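Local coordinates for dual specificity protein phosphatase 14 (Homo sapiens, PDB 2WGP) that dephosphorylates phosphotyrosine, phosphoserine and phosphothreonine in proteins, inactivating the MAP kinases ERK, JNK and p38, at residues C54-T59 against T106-A111; L87-V92 against S117-I122. All coordinates share one frame; numbering follows the deposited sequence.

How the contacts relate
Along the chain the segments come in the order 54-59, 87-92, 106-111, 117-122, so the two contacts alternate and their loops cross. Contact 1 closes a 46-residue excursion that runs through strand 71-74 and the whole of helix 89-101; contact 2 closes a shorter one that holds strand 106-109 and the phosphate-binding loop after it. Contact 1 joins two parallel central strands, and contact 2 joins the helices preceding and following the second of those strands. Their centres lie about 10 Å apart, and they touch directly: Ser117 OG packs 3.1 Å from the nucleophilic Cys110 SG, while Leu120 CD1 reaches Ala58 CB at 3.6 Å.

Contact 1: residues C54-T59 against T106-A111; sequences CIVNAT and TLVHCA. With PO4 (phosphate ion), chain C.
His109 lays its imidazole across to the neighbouring strand, against Ile55 and Asn57. Its CB leaves the backbone on the sheet face shared by Ile55, Asn57 and Leu107, and with CG set between the backbone N and the carbonyl carbon (chi1 83°) the ring swings over segment 54-59. CD2 then meets Ile55 CG2 edge-on, in the ring plane, at 3.6 Å. NE2 lies 3.5 Å from Asn57 CB. CE1 comes within 3.1 Å of Asn57 OD1, and Asn57 CA sits over one ring face in a CH-pi contact; amide and ring planes are 25° apart. That amide is fixed separately: OD1 accepts from Thr59 OG1, and ND2 donates to Ile62 O and Asn64 OD1. Strands 54-57 and 106-109 run parallel, bonded alternately through Cys54 O, Val56 N, Val56 O and Ala58 N, the last giving to His109 O at 2.8 Å. His109 and Cys110 open the HCxxxxxR signature of protein-tyrosine phosphatases: strand 106-109 leads into Cys110, the phosphocysteine nucleophile, and Ala111 N donates to phosphate O2 at 3.1 Å. His109 ND1 meets Cys110 O at 2.9 Å, nearly straight at 175° and in the ring plane. With an alanine here, that carbonyl would probably lose its side-chain mate, leaving the backbone beside the nucleophile freer to turn. Arg116 and the amides of Ala112, Val114 and Ser115 complete the phosphate site.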
loop_
_atom_site.group_PDB
_atom_site.type_symbol
_atom_site.label_atom_id
_atom_site.label_comp_id
_atom_site.label_asym_id
_atom_site.label_seq_id
_atom_site.Cartn_x
_atom_site.Cartn_y
_atom_site.Cartn_z
ATOM N N CYS A 54 -3.970 1.963 -41.215
ATOM C CA CYS A 54 -3.836 2.683 -39.967
ATOM C C CYS A 54 -3.090 1.840 -38.951
ATOM O O CYS A 54 -3.379 0.633 -38.785
ATOM C CB CYS A 54 -5.206 3.033 -39.424
ATOM S SG CYS A 54 -5.203 3.922 -37.858
ATOM N N ILE A 55 -2.090 2.456 -38.323
ATOM C CA ILE A 55 -1.305 1.815 -37.263
ATOM C C ILE A 55 -1.526 2.538 -35.927
ATOM O O ILE A 55 -1.219 3.741 -35.779
ATOM C CB ILE A 55 0.219 1.788 -37.588
ATOM C CG1 ILE A 55 0.491 1.065 -38.918
ATOM C CG2 ILE A 55 1.013 1.114 -36.461
ATOM C CD1 ILE A 55 1.973 1.122 -39.371
ATOM N N VAL A 56 -2.055 1.778 -34.963
ATOM C CA VAL A 56 -2.192 2.203 -33.575
ATOM C C VAL A 56 -1.012 1.636 -32.792
ATOM O O VAL A 56 -0.914 0.427 -32.527
ATOM C CB VAL A 56 -3.535 1.755 -32.940
ATOM C CG1 VAL A 56 -3.614 2.207 -31.509
ATOM C CG2 VAL A 56 -4.731 2.316 -33.710
ATOM N N ASN A 57 -0.121 2.530 -32.431
ATOM C CA ASN A 57 1.059 2.193 -31.649
ATOM C C ASN A 57 0.747 2.369 -30.155
ATOM O O ASN A 57 0.832 3.483 -29.628
ATOM C CB ASN A 57 2.227 3.074 -32.099
ATOM C CG ASN A 57 3.470 2.835 -31.313
ATOM O OD1 ASN A 57 3.496 1.972 -30.430
ATOM N ND2 ASN A 57 4.519 3.597 -31.608
ATOM N N ALA A 58 0.356 1.267 -29.499
ATOM C CA ALA A 58 0.008 1.266 -28.063
ATOM C C ALA A 58 1.226 1.095 -27.153
ATOM O O ALA A 58 1.237 0.236 -26.254
ATOM C CB ALA A 58 -1.054 0.203 -27.762
ATOM N N THR A 59 2.262 1.891 -27.395
ATOM C CA THR A 59 3.447 1.904 -26.551
ATOM C C THR A 59 3.953 3.306 -26.386
ATOM O O THR A 59 3.760 4.159 -27.271
ATOM C CB THR A 59 4.630 1.085 -27.142
ATOM O OG1 THR A 59 5.274 1.836 -28.180
ATOM C CG2 THR A 59 4.154 -0.265 -27.675
ATOM N N THR A 106 -6.800 -1.713 -39.584
ATOM C CA THR A 106 -5.958 -1.214 -38.519
ATOM C C THR A 106 -5.092 -2.324 -37.926
ATOM O O THR A 106 -5.565 -3.430 -37.664
ATOM C CB THR A 106 -6.829 -0.545 -37.406
ATOM O OG1 THR A 106 -7.613 0.528 -37.979
ATOM C CG2 THR A 106 -5.957 -0.000 -36.288
ATOM N N LEU A 107 -3.817 -2.003 -37.704
ATOM C CA LEU A 107 -2.962 -2.789 -36.855
ATOM C C LEU A 107 -2.820 -2.106 -35.509
ATOM O O LEU A 107 -2.391 -0.946 -35.421
ATOM C CB LEU A 107 -1.593 -2.983 -37.467
ATOM C CG LEU A 107 -0.543 -3.612 -36.547
ATOM C CD1 LEU A 107 -0.814 -5.128 -36.310
ATOM C CD2 LEU A 107 0.846 -3.364 -37.171
ATOM N N VAL A 108 -3.207 -2.813 -34.458
ATOM C CA VAL A 108 -2.945 -2.352 -33.103
ATOM C C VAL A 108 -1.757 -3.165 -32.629
ATOM O O VAL A 108 -1.847 -4.414 -32.530
ATOM C CB VAL A 108 -4.136 -2.513 -32.130
ATOM C CG1 VAL A 108 -3.746 -1.941 -30.746
ATOM C CG2 VAL A 108 -5.455 -1.843 -32.696
ATOM N N HIS A 109 -0.642 -2.473 -32.373
ATOM C CA HIS A 109 0.583 -3.140 -31.924
ATOM C C HIS A 109 1.049 -2.599 -30.586
ATOM O O HIS A 109 0.736 -1.454 -30.199
ATOM C CB HIS A 109 1.723 -3.101 -32.973
ATOM C CG HIS A 109 2.542 -1.837 -32.987
ATOM N ND1 HIS A 109 3.557 -1.584 -32.078
ATOM C CD2 HIS A 109 2.527 -0.783 -33.840
ATOM C CE1 HIS A 109 4.104 -0.413 -32.360
ATOM N NE2 HIS A 109 3.500 0.093 -33.421
ATOM N N CYS A 110 1.793 -3.428 -29.875
ATOM C CA CYS A 110 2.523 -2.983 -28.689
ATOM C C CYS A 110 3.970 -3.454 -28.875
ATOM O O CYS A 110 4.493 -3.359 -29.991
ATOM C CB CYS A 110 1.829 -3.499 -27.427
ATOM S SG CYS A 110 1.345 -5.231 -27.427
ATOM N N ALA A 111 4.626 -3.954 -27.826
ATOM C CA ALA A 111 5.993 -4.469 -27.923
ATOM C C ALA A 111 5.938 -5.977 -28.169
ATOM O O ALA A 111 6.339 -6.457 -29.219
ATOM C CB ALA A 111 6.798 -4.158 -26.637
HETATM P P PO4 C . 3.072 -5.694 -24.130
HETATM O O1 PO4 C . 2.040 -4.706 -23.664
HETATM O O2 PO4 C . 4.203 -5.152 -24.958
HETATM O O3 PO4 C . 2.395 -6.747 -25.005
HETATM O O4 PO4 C . 3.665 -6.443 -22.936
#

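Contact 2: residues L87-V92 against S117-I122; sequences LYFDTV and SATLCI
One water molecule ties Phe89 to Leu120, donating to both backbone oxygens, Phe89 O and Leu120 O, at 2.9 Å each. No direct hydrogen bond joins segments 87-92 and 117-122; the rest of the contact is apolar, and 208 Å² is buried in all. The nearest pair of CA atoms is that of Phe89 and Leu120, 6.1 Å apart. Phe89 offers the edge of its ring. Its CG stands anti to the carbonyl carbon (chi1 -75°), which sends the ring toward segment 117-122, with CD2 and CE2 on the near edge. There CE2 lies 3.6 Å from Thr119 CG2, and CD2 lies 4.0 Å from Leu120 CD2, a methyl in the plane of the ring. Thr119 presents CG2 while its OG1 donates to Ser115 O, just ahead of the helix. Leu120 carries the largest share of the contact. Besides meeting the phenyl edge, its CD2 comes 4.1 Å from Tyr88 CB, at the 3-10 turn leading into helix 89-101, and its CB faces Val92 CG1 at 4.3 Å, one helical turn further on. Tyr88 joins in through CB and its backbone O; the end of its side chain leads away from segment 117-122, and the side chain touches Val75, Pro76 and Arg148 of a neighbouring subunit. The contact thus packs together the two helices that flank strand 106-109 and the signature loop in the phosphatase alpha/beta domain, helix 116-129 resting on the first turn of helix 89-101. Helix 151-165 covers the junction through Leu157, which touches both Phe89 and Thr119, and Tyr160, whose ring meets that of Phe89; strand 33-36 touches helix 116-129 at Ala118 and Cys121.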
loop_
_atom_site.group_PDB
_atom_site.type_symbol
_atom_site.label_atom_id
_atom_site.label_comp_id
_atom_site.label_asym_id
_atom_site.label_seq_id
_atom_site.Cartn_x
_atom_site.Cartn_y
_atom_site.Cartn_z
ATOM N N LEU A 87 -8.827 4.497 -20.585
ATOM C CA LEU A 87 -9.087 5.829 -21.107
ATOM C C LEU A 87 -8.988 5.852 -22.636
ATOM O O LEU A 87 -9.384 6.827 -23.267
ATOM C CB LEU A 87 -8.113 6.854 -20.488
ATOM C CG LEU A 87 -8.238 7.206 -18.997
ATOM C CD1 LEU A 87 -7.141 8.187 -18.517
ATOM C CD2 LEU A 87 -9.614 7.789 -18.672
ATOM N N TYR A 88 -8.426 4.799 -23.219
ATOM C CA TYR A 88 -8.312 4.659 -24.665
ATOM C C TYR A 88 -9.289 3.640 -25.263
ATOM O O TYR A 88 -9.282 3.409 -26.472
ATOM C CB TYR A 88 -6.883 4.299 -25.042
ATOM C CG TYR A 88 -5.869 5.396 -24.725
ATOM C CD1 TYR A 88 -5.642 6.444 -25.623
ATOM C CD2 TYR A 88 -5.157 5.392 -23.539
ATOM C CE1 TYR A 88 -4.705 7.444 -25.360
ATOM C CE2 TYR A 88 -4.208 6.403 -23.266
ATOM C CZ TYR A 88 -4.003 7.427 -24.182
ATOM O OH TYR A 88 -3.087 8.441 -23.935
ATOM N N PHE A 89 -10.124 3.014 -24.431
ATOM C CA PHE A 89 -11.016 1.965 -24.924
ATOM C C PHE A 89 -11.938 2.507 -26.019
ATOM O O PHE A 89 -11.937 1.973 -27.143
ATOM C CB PHE A 89 -11.831 1.328 -23.791
ATOM C CG PHE A 89 -11.048 0.356 -22.892
ATOM C CD1 PHE A 89 -11.647 -0.117 -21.721
ATOM C CD2 PHE A 89 -9.743 -0.094 -23.193
ATOM C CE1 PHE A 89 -10.965 -1.006 -20.891
ATOM C CE2 PHE A 89 -9.088 -0.977 -22.352
ATOM C CZ PHE A 89 -9.702 -1.429 -21.217
ATOM N N ASP A 90 -12.677 3.577 -25.715
ATOM C CA ASP A 90 -13.624 4.174 -26.675
ATOM C C ASP A 90 -12.891 4.811 -27.851
ATOM O O ASP A 90 -13.247 4.584 -28.995
ATOM C CB ASP A 90 -14.546 5.216 -26.006
ATOM C CG ASP A 90 -15.640 4.573 -25.164
ATOM O OD1 ASP A 90 -15.933 5.089 -24.055
ATOM O OD2 ASP A 90 -16.215 3.554 -25.609
ATOM N N THR A 91 -11.828 5.570 -27.578
ATOM C CA THR A 91 -11.171 6.301 -28.662
ATOM C C THR A 91 -10.494 5.360 -29.667
ATOM O O THR A 91 -10.617 5.568 -30.891
ATOM C CB THR A 91 -10.226 7.401 -28.129
ATOM O OG1 THR A 91 -9.198 6.813 -27.345
ATOM C CG2 THR A 91 -11.012 8.418 -27.245
ATOM N N VAL A 92 -9.848 4.291 -29.192
ATOM C CA VAL A 92 -9.190 3.340 -30.101
ATOM C C VAL A 92 -10.245 2.483 -30.811
ATOM O O VAL A 92 -10.133 2.233 -32.011
ATOM C CB VAL A 92 -8.080 2.464 -29.412
ATOM C CG1 VAL A 92 -7.579 1.331 -30.310
ATOM C CG2 VAL A 92 -6.888 3.343 -28.967
ATOM N N SER A 117 -1.852 -4.275 -26.659
ATOM C CA SER A 117 -2.636 -4.381 -27.899
ATOM C C SER A 117 -3.837 -5.317 -27.764
ATOM O O SER A 117 -4.946 -4.985 -28.223
ATOM C CB SER A 117 -1.762 -4.734 -29.102
ATOM O OG SER A 117 -1.160 -6.005 -28.990
ATOM N N ALA A 118 -3.627 -6.468 -27.137
ATOM C CA ALA A 118 -4.712 -7.441 -26.917
ATOM C C ALA A 118 -5.834 -6.807 -26.136
ATOM O O ALA A 118 -7.010 -7.055 -26.422
ATOM C CB ALA A 118 -4.182 -8.678 -26.142
ATOM N N THR A 119 -5.484 -5.989 -25.137
ATOM C CA THR A 119 -6.503 -5.372 -24.261
ATOM C C THR A 119 -7.402 -4.428 -25.078
ATOM O O THR A 119 -8.625 -4.446 -24.955
ATOM C CB THR A 119 -5.869 -4.619 -23.080
ATOM O OG1 THR A 119 -5.104 -5.553 -22.275
ATOM C CG2 THR A 119 -6.971 -3.918 -22.239
ATOM N N LEU A 120 -6.771 -3.613 -25.918
ATOM C CA LEU A 120 -7.494 -2.690 -26.774
ATOM C C LEU A 120 -8.355 -3.402 -27.814
ATOM O O LEU A 120 -9.490 -2.966 -28.081
ATOM C CB LEU A 120 -6.512 -1.732 -27.446
ATOM C CG LEU A 120 -5.767 -0.763 -26.509
ATOM C CD1 LEU A 120 -4.658 -0.066 -27.275
ATOM C CD2 LEU A 120 -6.753 0.240 -25.828
ATOM N N CYS A 121 -7.842 -4.494 -28.390
ATOM C CA CYS A 121 -8.637 -5.326 -29.315
ATOM C C CYS A 121 -9.845 -5.956 -28.622
ATOM O O CYS A 121 -10.942 -5.963 -29.191
ATOM C CB CYS A 121 -7.774 -6.401 -29.987
ATOM S SG CYS A 121 -6.551 -5.760 -31.095
ATOM N N ILE A 122 -9.657 -6.456 -27.400
ATOM C CA ILE A 122 -10.769 -7.034 -26.635
ATOM C C ILE A 122 -11.859 -5.982 -26.377
ATOM O O ILE A 122 -13.066 -6.265 -26.515
ATOM C CB ILE A 122 -10.288 -7.679 -25.291
ATOM C CG1 ILE A 122 -9.483 -8.957 -25.564
ATOM C CG2 ILE A 122 -11.469 -8.008 -24.394
ATOM C CD1 ILE A 122 -8.603 -9.451 -24.355
HETATM O O HOH W 1 -10.012 -0.136 -27.865
#